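Local structure of glutamine synthetase (Streptomyces coelicolor, 4BAX) at residues A[202-207]-A[213-218]; A[230-235]-A[272-277]; A[245-250]-A[298-303]. The protein belongs to the glutamine synthetase family, whose chain joins a beta-grasp domain to a catalytic domain and assembles here as ten protein chains. All coordinates share one frame; numbering follows the deposited sequence.

Interaction 1 of 3, residues A[202-207]-A[213-218]; sequences WLLYRT and VSATLD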
ATOM      1  N   TRP A 202     -10.215 -17.493 -30.440  1.00 24.05           N
ATOM      2  CA  TRP A 202     -10.461 -18.209 -29.212  1.00 24.19           C
ATOM      3  C   TRP A 202      -9.121 -18.420 -28.500  1.00 24.33           C
ATOM      4  O   TRP A 202      -9.035 -18.285 -27.274  1.00 24.60           O
ATOM      5  CB  TRP A 202     -11.192 -19.543 -29.471  1.00 24.50           C
ATOM      6  CG  TRP A 202     -11.520 -20.268 -28.195  1.00 25.07           C
ATOM      7  CD1 TRP A 202     -12.671 -20.136 -27.457  1.00 25.18           C
ATOM      8  CD2 TRP A 202     -10.697 -21.222 -27.489  1.00 25.15           C
ATOM      9  NE1 TRP A 202     -12.608 -20.943 -26.334  1.00 25.42           N
ATOM     10  CE2 TRP A 202     -11.415 -21.624 -26.338  1.00 25.35           C
ATOM     11  CE3 TRP A 202      -9.427 -21.765 -27.712  1.00 25.13           C
ATOM     12  CZ2 TRP A 202     -10.909 -22.553 -25.427  1.00 25.27           C
ATOM     13  CZ3 TRP A 202      -8.933 -22.680 -26.804  1.00 25.38           C
ATOM     14  CH2 TRP A 202      -9.673 -23.067 -25.677  1.00 25.29           C
ATOM     15  N   LEU A 203      -8.074 -18.713 -29.269  1.00 24.10           N
ATOM     16  CA  LEU A 203      -6.744 -18.913 -28.707  1.00 23.56           C
ATOM     17  C   LEU A 203      -6.163 -17.624 -28.096  1.00 23.25           C
ATOM     18  O   LEU A 203      -5.411 -17.686 -27.104  1.00 23.28           O
ATOM     19  CB  LEU A 203      -5.808 -19.476 -29.766  1.00 23.36           C
ATOM     20  CG  LEU A 203      -5.935 -20.972 -30.058  1.00 23.16           C
ATOM     21  CD1 LEU A 203      -5.105 -21.328 -31.294  1.00 23.64           C
ATOM     22  CD2 LEU A 203      -5.489 -21.812 -28.870  1.00 22.60           C
ATOM     23  N   LEU A 204      -6.481 -16.466 -28.679  1.00 22.63           N
ATOM     24  CA  LEU A 204      -5.978 -15.202 -28.134  1.00 22.60           C
ATOM     25  C   LEU A 204      -6.561 -14.886 -26.753  1.00 22.50           C
ATOM     26  O   LEU A 204      -5.816 -14.673 -25.784  1.00 21.49           O
ATOM     27  CB  LEU A 204      -6.238 -14.054 -29.111  1.00 22.75           C
ATOM     28  CG  LEU A 204      -5.790 -12.673 -28.581  1.00 22.78           C
ATOM     29  CD1 LEU A 204      -4.254 -12.496 -28.453  1.00 11.26           C
ATOM     30  CD2 LEU A 204      -6.404 -11.561 -29.435  1.00 22.26           C
ATOM     31  N   TYR A 205      -7.888 -14.958 -26.654  1.00 23.47           N
ATOM     32  CA  TYR A 205      -8.584 -14.687 -25.406  1.00 23.99           C
ATOM     33  C   TYR A 205      -8.114 -15.651 -24.360  1.00 24.07           C
ATOM     34  O   TYR A 205      -7.822 -15.289 -23.227  1.00 23.86           O
ATOM     35  CB  TYR A 205     -10.075 -14.915 -25.580  1.00 24.41           C
ATOM     36  CG  TYR A 205     -10.792 -13.994 -26.518  1.00 24.46           C
ATOM     37  CD1 TYR A 205     -10.663 -12.610 -26.433  1.00 24.45           C
ATOM     38  CD2 TYR A 205     -11.652 -14.518 -27.477  1.00 24.20           C
ATOM     39  CE1 TYR A 205     -11.370 -11.782 -27.311  1.00 24.37           C
ATOM     40  CE2 TYR A 205     -12.345 -13.709 -28.342  1.00 23.93           C
ATOM     41  CZ  TYR A 205     -12.212 -12.351 -28.261  1.00 24.28           C
ATOM     42  OH  TYR A 205     -12.926 -11.576 -29.150  1.00 24.66           O
ATOM     43  N   ARG A 206      -8.064 -16.903 -24.773  1.00 25.05           N
ATOM     44  CA  ARG A 206      -7.699 -17.977 -23.881  1.00 26.39           C
ATOM     45  C   ARG A 206      -6.230 -17.917 -23.423  1.00 27.08           C
ATOM     46  O   ARG A 206      -5.952 -18.038 -22.228  1.00 27.23           O
ATOM     47  CB  ARG A 206      -8.068 -19.315 -24.512  1.00 26.68           C
ATOM     48  CG  ARG A 206      -7.562 -20.541 -23.812  1.00 27.53           C
ATOM     49  CD  ARG A 206      -8.306 -20.847 -22.553  1.00 28.51           C
ATOM     50  NE  ARG A 206      -7.773 -22.038 -21.906  1.00 29.77           N
ATOM     51  CZ  ARG A 206      -6.692 -22.041 -21.133  1.00 31.05           C
ATOM     52  NH1 ARG A 206      -6.014 -20.910 -20.922  1.00 31.12           N
ATOM     53  NH2 ARG A 206      -6.277 -23.179 -20.576  1.00 31.71           N
ATOM     54  N   THR A 207      -5.317 -17.624 -24.351  1.00 27.69           N
ATOM     55  CA  THR A 207      -3.903 -17.461 -24.019  1.00 28.68           C
ATOM     56  C   THR A 207      -3.712 -16.282 -23.053  1.00 28.68           C
ATOM     57  O   THR A 207      -2.953 -16.386 -22.076  1.00 28.55           O
ATOM     58  CB  THR A 207      -3.041 -17.242 -25.290  1.00 26.08           C
ATOM     59  OG1 THR A 207      -3.183 -18.378 -26.136  1.00 26.61           O
ATOM     60  CG2 THR A 207      -1.573 -17.093 -24.949  1.00 25.62           C
ATOM     61  N   VAL A 213      -4.577 -10.616 -18.704  1.00 29.15           N
ATOM     62  CA  VAL A 213      -4.952  -9.441 -19.494  1.00 28.20           C
ATOM     63  C   VAL A 213      -6.101  -9.804 -20.396  1.00 27.48           C
ATOM     64  O   VAL A 213      -6.456 -10.977 -20.522  1.00 27.00           O
ATOM     65  CB  VAL A 213      -3.774  -8.848 -20.337  1.00 38.58           C
ATOM     66  CG1 VAL A 213      -2.530  -8.609 -19.470  1.00 38.72           C
ATOM     67  CG2 VAL A 213      -3.454  -9.744 -21.537  1.00 38.63           C
ATOM     68  N   SER A 214      -6.653  -8.790 -21.046  1.00 27.67           N
ATOM     69  CA  SER A 214      -7.790  -8.985 -21.918  1.00 27.74           C
ATOM     70  C   SER A 214      -7.461  -8.504 -23.316  1.00 27.94           C
ATOM     71  O   SER A 214      -6.642  -7.588 -23.496  1.00 28.00           O
ATOM     72  CB  SER A 214      -8.989  -8.210 -21.394  1.00 27.81           C
ATOM     73  OG  SER A 214      -9.498  -8.821 -20.223  1.00 28.11           O
ATOM     74  N   ALA A 215      -8.144  -9.093 -24.294  1.00 27.73           N
ATOM     75  CA  ALA A 215      -8.060  -8.642 -25.666  1.00 27.30           C
ATOM     76  C   ALA A 215      -9.463  -8.261 -26.117  1.00 27.22           C
ATOM     77  O   ALA A 215     -10.447  -8.881 -25.699  1.00 27.01           O
ATOM     78  CB  ALA A 215      -7.490  -9.740 -26.555  1.00 27.37           C
ATOM     79  N   THR A 216      -9.548  -7.211 -26.928  1.00 27.50           N
ATOM     80  CA  THR A 216     -10.822  -6.770 -27.477  1.00 27.80           C
ATOM     81  C   THR A 216     -10.739  -6.570 -28.975  1.00 28.35           C
ATOM     82  O   THR A 216      -9.687  -6.169 -29.492  1.00 28.40           O
ATOM     83  CB  THR A 216     -11.362  -5.496 -26.763  1.00 21.32           C
ATOM     84  OG1 THR A 216     -12.729  -5.286 -27.149  1.00 21.65           O
ATOM     85  CG2 THR A 216     -10.573  -4.292 -27.172  1.00 20.88           C
ATOM     86  N   LEU A 217     -11.831  -6.898 -29.666  1.00 28.89           N
ATOM     87  CA  LEU A 217     -11.924  -6.690 -31.105  1.00 28.68           C
ATOM     88  C   LEU A 217     -12.819  -5.473 -31.353  1.00 28.69           C
ATOM     89  O   LEU A 217     -13.312  -5.285 -32.463  1.00 28.87           O
ATOM     90  CB  LEU A 217     -12.462  -7.925 -31.827  1.00 28.68           C
ATOM     91  CG  LEU A 217     -11.590  -9.181 -31.759  1.00 29.31           C
ATOM     92  CD1 LEU A 217     -12.061 -10.322 -32.740  1.00 11.93           C
ATOM     93  CD2 LEU A 217     -10.133  -8.814 -31.985  1.00 29.43           C
ATOM     94  N   ASP A 218     -13.003  -4.651 -30.315  1.00 28.61           N
ATOM     95  CA  ASP A 218     -13.732  -3.387 -30.436  1.00 28.85           C
ATOM     96  C   ASP A 218     -13.005  -2.527 -31.471  1.00 28.69           C
ATOM     97  O   ASP A 218     -11.791  -2.378 -31.415  1.00 28.68           O
ATOM     98  CB  ASP A 218     -13.838  -2.659 -29.075  1.00 28.85           C
ATOM     99  CG  ASP A 218     -14.927  -3.258 -28.149  1.00 48.91           C
ATOM    100  OD1 ASP A 218     -15.691  -4.137 -28.606  1.00 49.18           O
ATOM    101  OD2 ASP A 218     -15.020  -2.859 -26.958  1.00 48.60           O
TER
HETATM  102  O   HOH W   1      -8.124 -12.704 -22.002  1.00  8.88           O
HETATM  103  O   HOH W   2     -13.832  -8.574 -28.497  1.00 32.83           O

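Interaction 2 of 3, residues A[230-235]-A[272-277]; sequences GAHTNF and DDRLTG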
ATOM      1  N   GLY A 230      -9.035  -2.831 -37.115  1.00 24.38           N
ATOM      2  CA  GLY A 230      -9.725  -3.410 -38.258  1.00 23.58           C
ATOM      3  C   GLY A 230      -9.455  -4.889 -38.515  1.00 22.41           C
ATOM      4  O   GLY A 230      -8.661  -5.511 -37.799  1.00 20.90           O
ATOM      5  N   ALA A 231     -10.133  -5.434 -39.532  1.00 23.25           N
ATOM      6  CA  ALA A 231      -9.836  -6.763 -40.086  1.00 24.82           C
ATOM      7  C   ALA A 231      -9.775  -6.675 -41.613  1.00 27.58           C
ATOM      8  O   ALA A 231     -10.756  -7.019 -42.291  1.00 27.83           O
ATOM      9  CB  ALA A 231     -10.887  -7.808 -39.644  1.00 23.88           C
ATOM     10  N   HIS A 232      -8.678  -6.123 -42.142  1.00 29.92           N
ATOM     11  CA  HIS A 232      -8.512  -5.954 -43.586  1.00 32.45           C
ATOM     12  C   HIS A 232      -8.553  -7.319 -44.243  1.00 34.65           C
ATOM     13  O   HIS A 232      -7.900  -8.264 -43.773  1.00 35.28           O
ATOM     14  CB  HIS A 232      -7.192  -5.266 -43.925  1.00 33.13           C
ATOM     15  CG  HIS A 232      -7.156  -3.812 -43.570  1.00 33.88           C
ATOM     16  ND1 HIS A 232      -8.215  -3.172 -42.958  1.00 34.66           N
ATOM     17  CD2 HIS A 232      -6.210  -2.864 -43.774  1.00 34.10           C
ATOM     18  CE1 HIS A 232      -7.914  -1.897 -42.781  1.00 34.75           C
ATOM     19  NE2 HIS A 232      -6.705  -1.684 -43.272  1.00 34.52           N
ATOM     20  N   THR A 233      -9.303  -7.416 -45.336  1.00 35.69           N
ATOM     21  CA  THR A 233      -9.495  -8.689 -46.013  1.00 36.09           C
ATOM     22  C   THR A 233      -8.922  -8.655 -47.434  1.00 36.99           C
ATOM     23  O   THR A 233      -9.250  -7.787 -48.248  1.00 37.08           O
ATOM     24  CB  THR A 233     -10.973  -9.086 -46.027  1.00 35.11           C
ATOM     25  OG1 THR A 233     -11.481  -9.034 -44.686  1.00 34.28           O
ATOM     26  CG2 THR A 233     -11.130 -10.491 -46.578  1.00 35.14           C
ATOM     27  N   ASN A 234      -8.035  -9.610 -47.687  1.00 37.82           N
ATOM     28  CA  ASN A 234      -7.389  -9.775 -48.975  1.00 39.01           C
ATOM     29  C   ASN A 234      -8.112 -10.856 -49.753  1.00 38.39           C
ATOM     30  O   ASN A 234      -8.364 -11.953 -49.239  1.00 37.93           O
ATOM     31  CB  ASN A 234      -5.919 -10.159 -48.789  1.00 40.57           C
ATOM     32  CG  ASN A 234      -5.151  -9.136 -47.967  1.00 41.77           C
ATOM     33  OD1 ASN A 234      -5.094  -7.945 -48.308  1.00 42.14           O
ATOM     34  ND2 ASN A 234      -4.584  -9.591 -46.851  1.00 42.04           N
ATOM     35  N   PHE A 235      -8.438 -10.534 -50.997  1.00 38.07           N
ATOM     36  CA  PHE A 235      -9.271 -11.409 -51.796  1.00 38.27           C
ATOM     37  C   PHE A 235      -8.846 -11.523 -53.250  1.00 38.22           C
ATOM     38  O   PHE A 235      -8.505 -10.513 -53.880  1.00 38.24           O
ATOM     39  CB  PHE A 235     -10.714 -10.941 -51.712  1.00 38.63           C
ATOM     40  CG  PHE A 235     -11.583 -11.512 -52.769  1.00 39.48           C
ATOM     41  CD1 PHE A 235     -12.021 -12.818 -52.693  1.00 39.83           C
ATOM     42  CD2 PHE A 235     -11.949 -10.741 -53.868  1.00 40.04           C
ATOM     43  CE1 PHE A 235     -12.834 -13.342 -53.676  1.00 40.35           C
ATOM     44  CE2 PHE A 235     -12.759 -11.264 -54.862  1.00 40.51           C
ATOM     45  CZ  PHE A 235     -13.204 -12.566 -54.765  1.00 40.59           C
ATOM     46  N   ASP A 272     -19.219   2.980 -37.742  1.00 39.93           N
ATOM     47  CA  ASP A 272     -19.274   4.429 -37.854  1.00 41.16           C
ATOM     48  C   ASP A 272     -18.289   5.155 -36.928  1.00 40.86           C
ATOM     49  O   ASP A 272     -17.798   6.243 -37.255  1.00 41.16           O
ATOM     50  CB  ASP A 272     -20.708   4.943 -37.665  1.00 42.84           C
ATOM     51  CG  ASP A 272     -21.404   4.302 -36.469  1.00 44.13           C
ATOM     52  OD1 ASP A 272     -20.887   3.281 -35.967  1.00 44.28           O
ATOM     53  OD2 ASP A 272     -22.454   4.821 -36.017  1.00 44.72           O
ATOM     54  N   ASP A 273     -18.027   4.546 -35.772  1.00 39.83           N
ATOM     55  CA  ASP A 273     -17.047   5.040 -34.796  1.00 38.87           C
ATOM     56  C   ASP A 273     -15.569   4.912 -35.247  1.00 36.99           C
ATOM     57  O   ASP A 273     -14.703   5.706 -34.845  1.00 35.67           O
ATOM     58  CB  ASP A 273     -17.291   4.415 -33.415  1.00 40.08           C
ATOM     59  CG  ASP A 273     -18.706   4.728 -32.872  1.00 41.83           C
ATOM     60  OD1 ASP A 273     -19.215   5.852 -33.101  1.00 42.14           O
ATOM     61  OD2 ASP A 273     -19.325   3.844 -32.233  1.00 42.21           O
ATOM     62  N   ARG A 274     -15.282   3.866 -36.023  1.00 36.65           N
ATOM     63  CA  ARG A 274     -13.947   3.658 -36.563  1.00 36.73           C
ATOM     64  C   ARG A 274     -13.786   4.306 -37.939  1.00 38.19           C
ATOM     65  O   ARG A 274     -12.788   4.960 -38.196  1.00 38.40           O
ATOM     66  CB  ARG A 274     -13.581   2.176 -36.615  1.00 36.08           C
ATOM     67  CG  ARG A 274     -12.260   1.886 -37.333  1.00 35.12           C
ATOM     68  CD  ARG A 274     -11.962   0.403 -37.324  1.00 33.99           C
ATOM     69  NE  ARG A 274     -12.594  -0.212 -38.479  1.00 33.54           N
ATOM     70  CZ  ARG A 274     -11.984  -0.524 -39.622  1.00 33.14           C
ATOM     71  NH1 ARG A 274     -10.682  -0.325 -39.779  1.00 33.02           N
ATOM     72  NH2 ARG A 274     -12.682  -1.071 -40.606  1.00 33.01           N
ATOM     73  N   LEU A 275     -14.768   4.136 -38.824  1.00 47.73           N
ATOM     74  CA  LEU A 275     -14.651   4.676 -40.190  1.00 49.30           C
ATOM     75  C   LEU A 275     -15.218   6.082 -40.257  1.00 52.49           C
ATOM     76  O   LEU A 275     -16.400   6.305 -40.548  1.00 52.33           O
ATOM     77  CB  LEU A 275     -15.307   3.777 -41.247  1.00 47.36           C
ATOM     78  CG  LEU A 275     -14.684   2.402 -41.506  1.00 45.90           C
ATOM     79  CD1 LEU A 275     -15.458   1.669 -42.602  1.00 45.52           C
ATOM     80  CD2 LEU A 275     -13.206   2.516 -41.876  1.00 45.28           C
ATOM     81  N   THR A 276     -14.329   7.027 -40.008  1.00 56.11           N
ATOM     82  CA  THR A 276     -14.651   8.437 -39.991  1.00 59.87           C
ATOM     83  C   THR A 276     -13.917   8.942 -41.223  1.00 64.81           C
ATOM     84  O   THR A 276     -13.065   8.227 -41.774  1.00 65.14           O
ATOM     85  CB  THR A 276     -14.063   9.115 -38.734  1.00 58.92           C
ATOM     86  OG1 THR A 276     -12.657   8.849 -38.649  1.00 58.84           O
ATOM     87  CG2 THR A 276     -14.732   8.593 -37.469  1.00 58.31           C
ATOM     88  N   GLY A 277     -14.247  10.143 -41.685  1.00 69.51           N
ATOM     89  CA  GLY A 277     -13.557  10.652 -42.854  1.00 74.67           C
ATOM     90  C   GLY A 277     -12.079  10.855 -42.595  1.00 79.66           C
ATOM     91  O   GLY A 277     -11.245  10.380 -43.374  1.00 80.14           O
TER

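Interaction 3 of 3, residues A[245-250]-A[298-303]; sequences DAIITA and VRIPWQ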
ATOM      1  N   ASP A 245      -7.884  -7.249 -65.551  1.00 48.51           N
ATOM      2  CA  ASP A 245      -9.252  -6.878 -65.899  1.00 48.96           C
ATOM      3  C   ASP A 245     -10.230  -7.391 -64.836  1.00 47.34           C
ATOM      4  O   ASP A 245     -11.180  -6.699 -64.453  1.00 47.32           O
ATOM      5  CB  ASP A 245      -9.614  -7.398 -67.293  1.00 50.67           C
ATOM      6  CG  ASP A 245      -9.124  -6.467 -68.405  1.00 51.84           C
ATOM      7  OD1 ASP A 245      -8.782  -5.293 -68.116  1.00 51.96           O
ATOM      8  OD2 ASP A 245      -9.097  -6.910 -69.577  1.00 52.37           O
ATOM      9  N   ALA A 246      -9.959  -8.605 -64.362  1.00 45.57           N
ATOM     10  CA  ALA A 246     -10.759  -9.217 -63.313  1.00 43.59           C
ATOM     11  C   ALA A 246     -10.632  -8.431 -62.007  1.00 41.80           C
ATOM     12  O   ALA A 246     -11.609  -8.278 -61.274  1.00 41.38           O
ATOM     13  CB  ALA A 246     -10.338 -10.678 -63.119  1.00 43.23           C
ATOM     14  N   ILE A 247      -9.441  -7.900 -61.748  1.00 40.91           N
ATOM     15  CA  ILE A 247      -9.179  -7.078 -60.556  1.00 39.88           C
ATOM     16  C   ILE A 247     -10.035  -5.822 -60.556  1.00 39.40           C
ATOM     17  O   ILE A 247     -10.658  -5.491 -59.553  1.00 39.77           O
ATOM     18  CB  ILE A 247      -7.683  -6.666 -60.479  1.00 43.82           C
ATOM     19  CG1 ILE A 247      -6.768  -7.877 -60.259  1.00 43.67           C
ATOM     20  CG2 ILE A 247      -7.460  -5.622 -59.390  1.00 43.65           C
ATOM     21  CD1 ILE A 247      -6.431  -8.150 -58.814  1.00 43.27           C
ATOM     22  N   ILE A 248     -10.095  -5.140 -61.697  1.00 38.62           N
ATOM     23  CA  ILE A 248     -10.925  -3.948 -61.818  1.00 37.75           C
ATOM     24  C   ILE A 248     -12.400  -4.269 -61.678  1.00 37.72           C
ATOM     25  O   ILE A 248     -13.129  -3.532 -61.020  1.00 37.52           O
ATOM     26  CB  ILE A 248     -10.656  -3.196 -63.145  1.00 37.45           C
ATOM     27  CG1 ILE A 248      -9.176  -2.819 -63.225  1.00 37.02           C
ATOM     28  CG2 ILE A 248     -11.495  -1.931 -63.246  1.00 37.33           C
ATOM     29  CD1 ILE A 248      -8.679  -2.071 -61.980  1.00 36.63           C
ATOM     30  N   THR A 249     -12.835  -5.387 -62.256  1.00 38.18           N
ATOM     31  CA  THR A 249     -14.238  -5.785 -62.160  1.00 38.55           C
ATOM     32  C   THR A 249     -14.636  -6.033 -60.707  1.00 38.92           C
ATOM     33  O   THR A 249     -15.677  -5.549 -60.240  1.00 38.89           O
ATOM     34  CB  THR A 249     -14.515  -7.086 -62.974  1.00 41.10           C
ATOM     35  OG1 THR A 249     -13.998  -6.964 -64.310  1.00 41.50           O
ATOM     36  CG2 THR A 249     -16.007  -7.394 -63.032  1.00 41.01           C
ATOM     37  N   ALA A 250     -13.774  -6.740 -59.975  1.00 38.89           N
ATOM     38  CA  ALA A 250     -14.043  -7.017 -58.579  1.00 38.15           C
ATOM     39  C   ALA A 250     -14.134  -5.707 -57.789  1.00 37.55           C
ATOM     40  O   ALA A 250     -15.139  -5.479 -57.109  1.00 37.45           O
ATOM     41  CB  ALA A 250     -12.971  -7.960 -57.993  1.00 37.69           C
ATOM     42  N   VAL A 298     -11.408   0.307 -50.708  1.00 31.91           N
ATOM     43  CA  VAL A 298     -10.674  -0.845 -51.178  1.00 32.22           C
ATOM     44  C   VAL A 298      -9.367  -0.393 -51.825  1.00 33.64           C
ATOM     45  O   VAL A 298      -9.346   0.519 -52.657  1.00 34.04           O
ATOM     46  CB  VAL A 298     -11.511  -1.641 -52.194  1.00 31.25           C
ATOM     47  CG1 VAL A 298     -10.637  -2.528 -53.067  1.00 31.26           C
ATOM     48  CG2 VAL A 298     -12.580  -2.421 -51.476  1.00 30.48           C
ATOM     49  N   ARG A 299      -8.274  -1.047 -51.456  1.00 34.31           N
ATOM     50  CA  ARG A 299      -6.992  -0.687 -52.028  1.00 35.08           C
ATOM     51  C   ARG A 299      -6.458  -1.764 -52.993  1.00 34.83           C
ATOM     52  O   ARG A 299      -6.572  -2.970 -52.733  1.00 34.23           O
ATOM     53  CB  ARG A 299      -5.965  -0.412 -50.924  1.00 35.86           C
ATOM     54  CG  ARG A 299      -4.548  -0.258 -51.464  1.00 37.12           C
ATOM     55  CD  ARG A 299      -3.546   0.136 -50.411  1.00 38.60           C
ATOM     56  NE  ARG A 299      -3.111  -1.007 -49.619  1.00 40.23           N
ATOM     57  CZ  ARG A 299      -1.965  -1.042 -48.944  1.00 41.78           C
ATOM     58  NH1 ARG A 299      -1.136  -0.000 -48.993  1.00 42.45           N
ATOM     59  NH2 ARG A 299      -1.632  -2.119 -48.235  1.00 41.92           N
ATOM     60  N   ILE A 300      -5.903  -1.298 -54.112  1.00 34.99           N
ATOM     61  CA  ILE A 300      -5.127  -2.136 -55.018  1.00 35.12           C
ATOM     62  C   ILE A 300      -3.652  -1.874 -54.786  1.00 35.90           C
ATOM     63  O   ILE A 300      -3.139  -0.807 -55.144  1.00 36.32           O
ATOM     64  CB  ILE A 300      -5.444  -1.820 -56.496  1.00 34.21           C
ATOM     65  CG1 ILE A 300      -6.896  -2.182 -56.824  1.00 32.80           C
ATOM     66  CG2 ILE A 300      -4.473  -2.548 -57.420  1.00 34.46           C
ATOM     67  CD1 ILE A 300      -7.489  -1.354 -57.924  1.00 32.20           C
ATOM     68  N   PRO A 301      -2.947  -2.882 -54.258  1.00 36.04           N
ATOM     69  CA  PRO A 301      -1.532  -2.733 -53.911  1.00 36.59           C
ATOM     70  C   PRO A 301      -0.715  -2.409 -55.152  1.00 38.02           C
ATOM     71  O   PRO A 301      -1.084  -2.802 -56.263  1.00 38.23           O
ATOM     72  CB  PRO A 301      -1.161  -4.117 -53.365  1.00 35.90           C
ATOM     73  CG  PRO A 301      -2.455  -4.726 -52.943  1.00 35.46           C
ATOM     74  CD  PRO A 301      -3.442  -4.236 -53.960  1.00 35.59           C
ATOM     75  N   TRP A 302       0.369  -1.674 -54.968  1.00 39.30           N
ATOM     76  CA  TRP A 302       1.177  -1.220 -56.091  1.00 41.42           C
ATOM     77  C   TRP A 302       1.771  -2.413 -56.881  1.00 43.07           C
ATOM     78  O   TRP A 302       1.932  -2.322 -58.103  1.00 43.04           O
ATOM     79  CB  TRP A 302       2.269  -0.246 -55.621  1.00 41.76           C
ATOM     80  CG  TRP A 302       3.283  -0.857 -54.712  1.00 42.20           C
ATOM     81  CD1 TRP A 302       3.211  -0.957 -53.348  1.00 42.34           C
ATOM     82  CD2 TRP A 302       4.544  -1.427 -55.090  1.00 42.68           C
ATOM     83  NE1 TRP A 302       4.336  -1.579 -52.859  1.00 42.52           N
ATOM     84  CE2 TRP A 302       5.174  -1.873 -53.903  1.00 42.63           C
ATOM     85  CE3 TRP A 302       5.201  -1.613 -56.315  1.00 43.02           C
ATOM     86  CZ2 TRP A 302       6.429  -2.493 -53.909  1.00 42.87           C
ATOM     87  CZ3 TRP A 302       6.450  -2.225 -56.318  1.00 43.19           C
ATOM     88  CH2 TRP A 302       7.052  -2.656 -55.120  1.00 43.14           C
ATOM     89  N   GLN A 303       2.089  -3.518 -56.189  1.00 44.84           N
ATOM     90  CA  GLN A 303       2.632  -4.708 -56.850  1.00 46.70           C
ATOM     91  C   GLN A 303       1.601  -5.301 -57.782  1.00 48.19           C
ATOM     92  O   GLN A 303       1.945  -5.824 -58.839  1.00 48.77           O
ATOM     93  CB  GLN A 303       3.031  -5.787 -55.838  1.00 47.31           C
ATOM     94  CG  GLN A 303       4.021  -5.385 -54.769  1.00 47.92           C
ATOM     95  CD  GLN A 303       3.349  -5.008 -53.464  1.00 48.36           C
ATOM     96  OE1 GLN A 303       2.216  -4.515 -53.451  1.00 48.40           O
ATOM     97  NE2 GLN A 303       4.051  -5.229 -52.356  1.00 48.47           N
TER

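Interaction 1 of 3, residues A[202-207]-A[213-218]
Y205 meets A215 with the edge of its ring instead of its hydroxyl: CE1 lies 3.4 Å from the carbonyl oxygen O of A215, which sits in the ring plane. An aromatic C-H edge is slightly positive and can rest against a carbonyl, though this is no hydrogen bond, and no direct hydrogen bond joins 202-207 to 213-218. Water does that work instead. One water lies 2.9 Å from Y205 O and donates to it and also to V213 O, linking two carbonyls that could not bond each other. A second water accepts from L217 N, 2.9 Å from that atom, and is hydrogen-bonded to Y205 OH. The same OH passes L217 at CG, 3.8 Å away, with the tyrosine lying at a slant across the leucine. With chi1 at -66°, CG of Y205 stands anti to the carbonyl carbon, which lets the long ring run alongside the strand.

Helix 190-210 here packs on strand 214-216, the next strand in the chain, whose S214 and T216 bond antiparallel to F120 and T118 in the sheet of the catalytic domain. L204 supplies the apolar part. Its CG is anti to the backbone N (chi1 178°), and CD2 drops onto A215 CB at 3.6 Å; so small a residue as alanine lets the helix come near the strand. Behind L204 and L217 lies Y117 of strand 110-121. V144 of a second subunit packs on Y205, and a bound sodium ion lies about 4 Å from the tyrosine side chain.

Interaction 2 of 3, residues A[230-235]-A[272-277]
R274 turns one face of its guanidinium to G230, with NH1 3.6 Å from the glycine CA, while L275 CD2 lies 3.8 Å above the other face. Both G230 CA and L275 CD2 sit over the rim of their faces, not over the centre, so the flat cation is flanked by the loop residue just ahead of strand 231-236 and by the leucine that follows it in sequence. Glycine suits the place because its bare CA lets NH1 come close to the main chain. The arginine belongs to a short, weakly bonded helix. It reaches G230 by running out straight from the backbone, CG anti to the backbone N (chi1 173°), and then bending at CD, where chi3 of 88° swings the head across.

H232 stands to the edge of the same group. Its CE1 is 4.4 Å from R274 NH1, each atom near the plane of the other group, so the two meet edge to edge, although their planes are twisted by about 54°. H232 ND1 and R274 NH1 are 4.9 Å apart, and no hydrogen bond joins them. The guanidinium spends its hydrogen bonding on other partners: NE donates to N318 OD1, which helps fix the rotation of the head. Past R274 the chain turns sharply in an inverse gamma turn centred on L275.

Around this contact, strand 231-236 runs antiparallel to both 110-121 and 312-314 in the large sheet of the catalytic domain. G230 N bonds to E116 OE1, and H232 touches E114 and E313 on these two neighbours. Helix 271-274 comes up to G230, whereas helix 323-341 packs farther along the strand, against T233 and F235.

Interaction 3 of 3, residues A[245-250]-A[298-303]
None of the flat groups of 245-250 and 298-303 enters the contact that I247 and I248 make with I300; the planar side chains of 298-303 are engaged on other sides. The ring of W302 carries Q303 CG 3.7 Å above the centre of one face, a methylene resting on the indole, and the tryptophan also packs on D56 of a third subunit. The guanidinium of R299 forms a salt bridge through NE to E313 OE1.

Across the two segments the contacts are purely aliphatic. I247 sends its CB toward the strand, and the branch that touches is the short one: CG2 stands 4.3 Å from I300 CG1. With chi1 at -66° the longer CG1 arm goes anti to the carbonyl carbon, leaving the CG2 methyl to face the strand. I248 starts off away from it, yet its chain folds back (chi2 -52°) until CD1 meets I300 CD1 tip to tip at 4.3 Å. I300 therefore touches two successive helix residues with two different atoms, CG1 and CD1, a task that suits the long, branched shape of isoleucine.

Helix 244-253 here packs against a part of the catalytic domain's mixed sheet in which strand 298-300 is parallel to 289-291 and antiparallel to 312-314. Both neighbours add to the apolar layer: Y289 touches I248 and I300, and I312 touches I247 and A250. M240 of helix 238-242 also reaches I247 and A250, so the small A250 fits where a second helix comes close. Immediately after I300, P301 takes the N-cap position of helix 302-307, where its ring restricts the backbone as strand gives way to helix, and it packs on Y311.

Overall arrangement
All three contacts reach the same large sheet, but at different places. Interactions 1 and 2 involve strands that follow each other in the chain, and both strands pair with 110-121; their centres are about 20 Å apart. Interactions 2 and 3 are interleaved along the sequence, with centres about 17 Å apart, and share strand 312-314 as a neighbour. Interaction 1, partly buried and beside a second subunit, combines an apolar leucine-alanine contact with a ring edge and bridging waters. Interaction 2 is buried, touches no other chain, and places a charged head against the backbone. Interaction 3 is also buried, although farthest from the chain's centre; its contacts across the two segments are aliphatic. Interactions 1 and 3 lie on opposite sides of that centre.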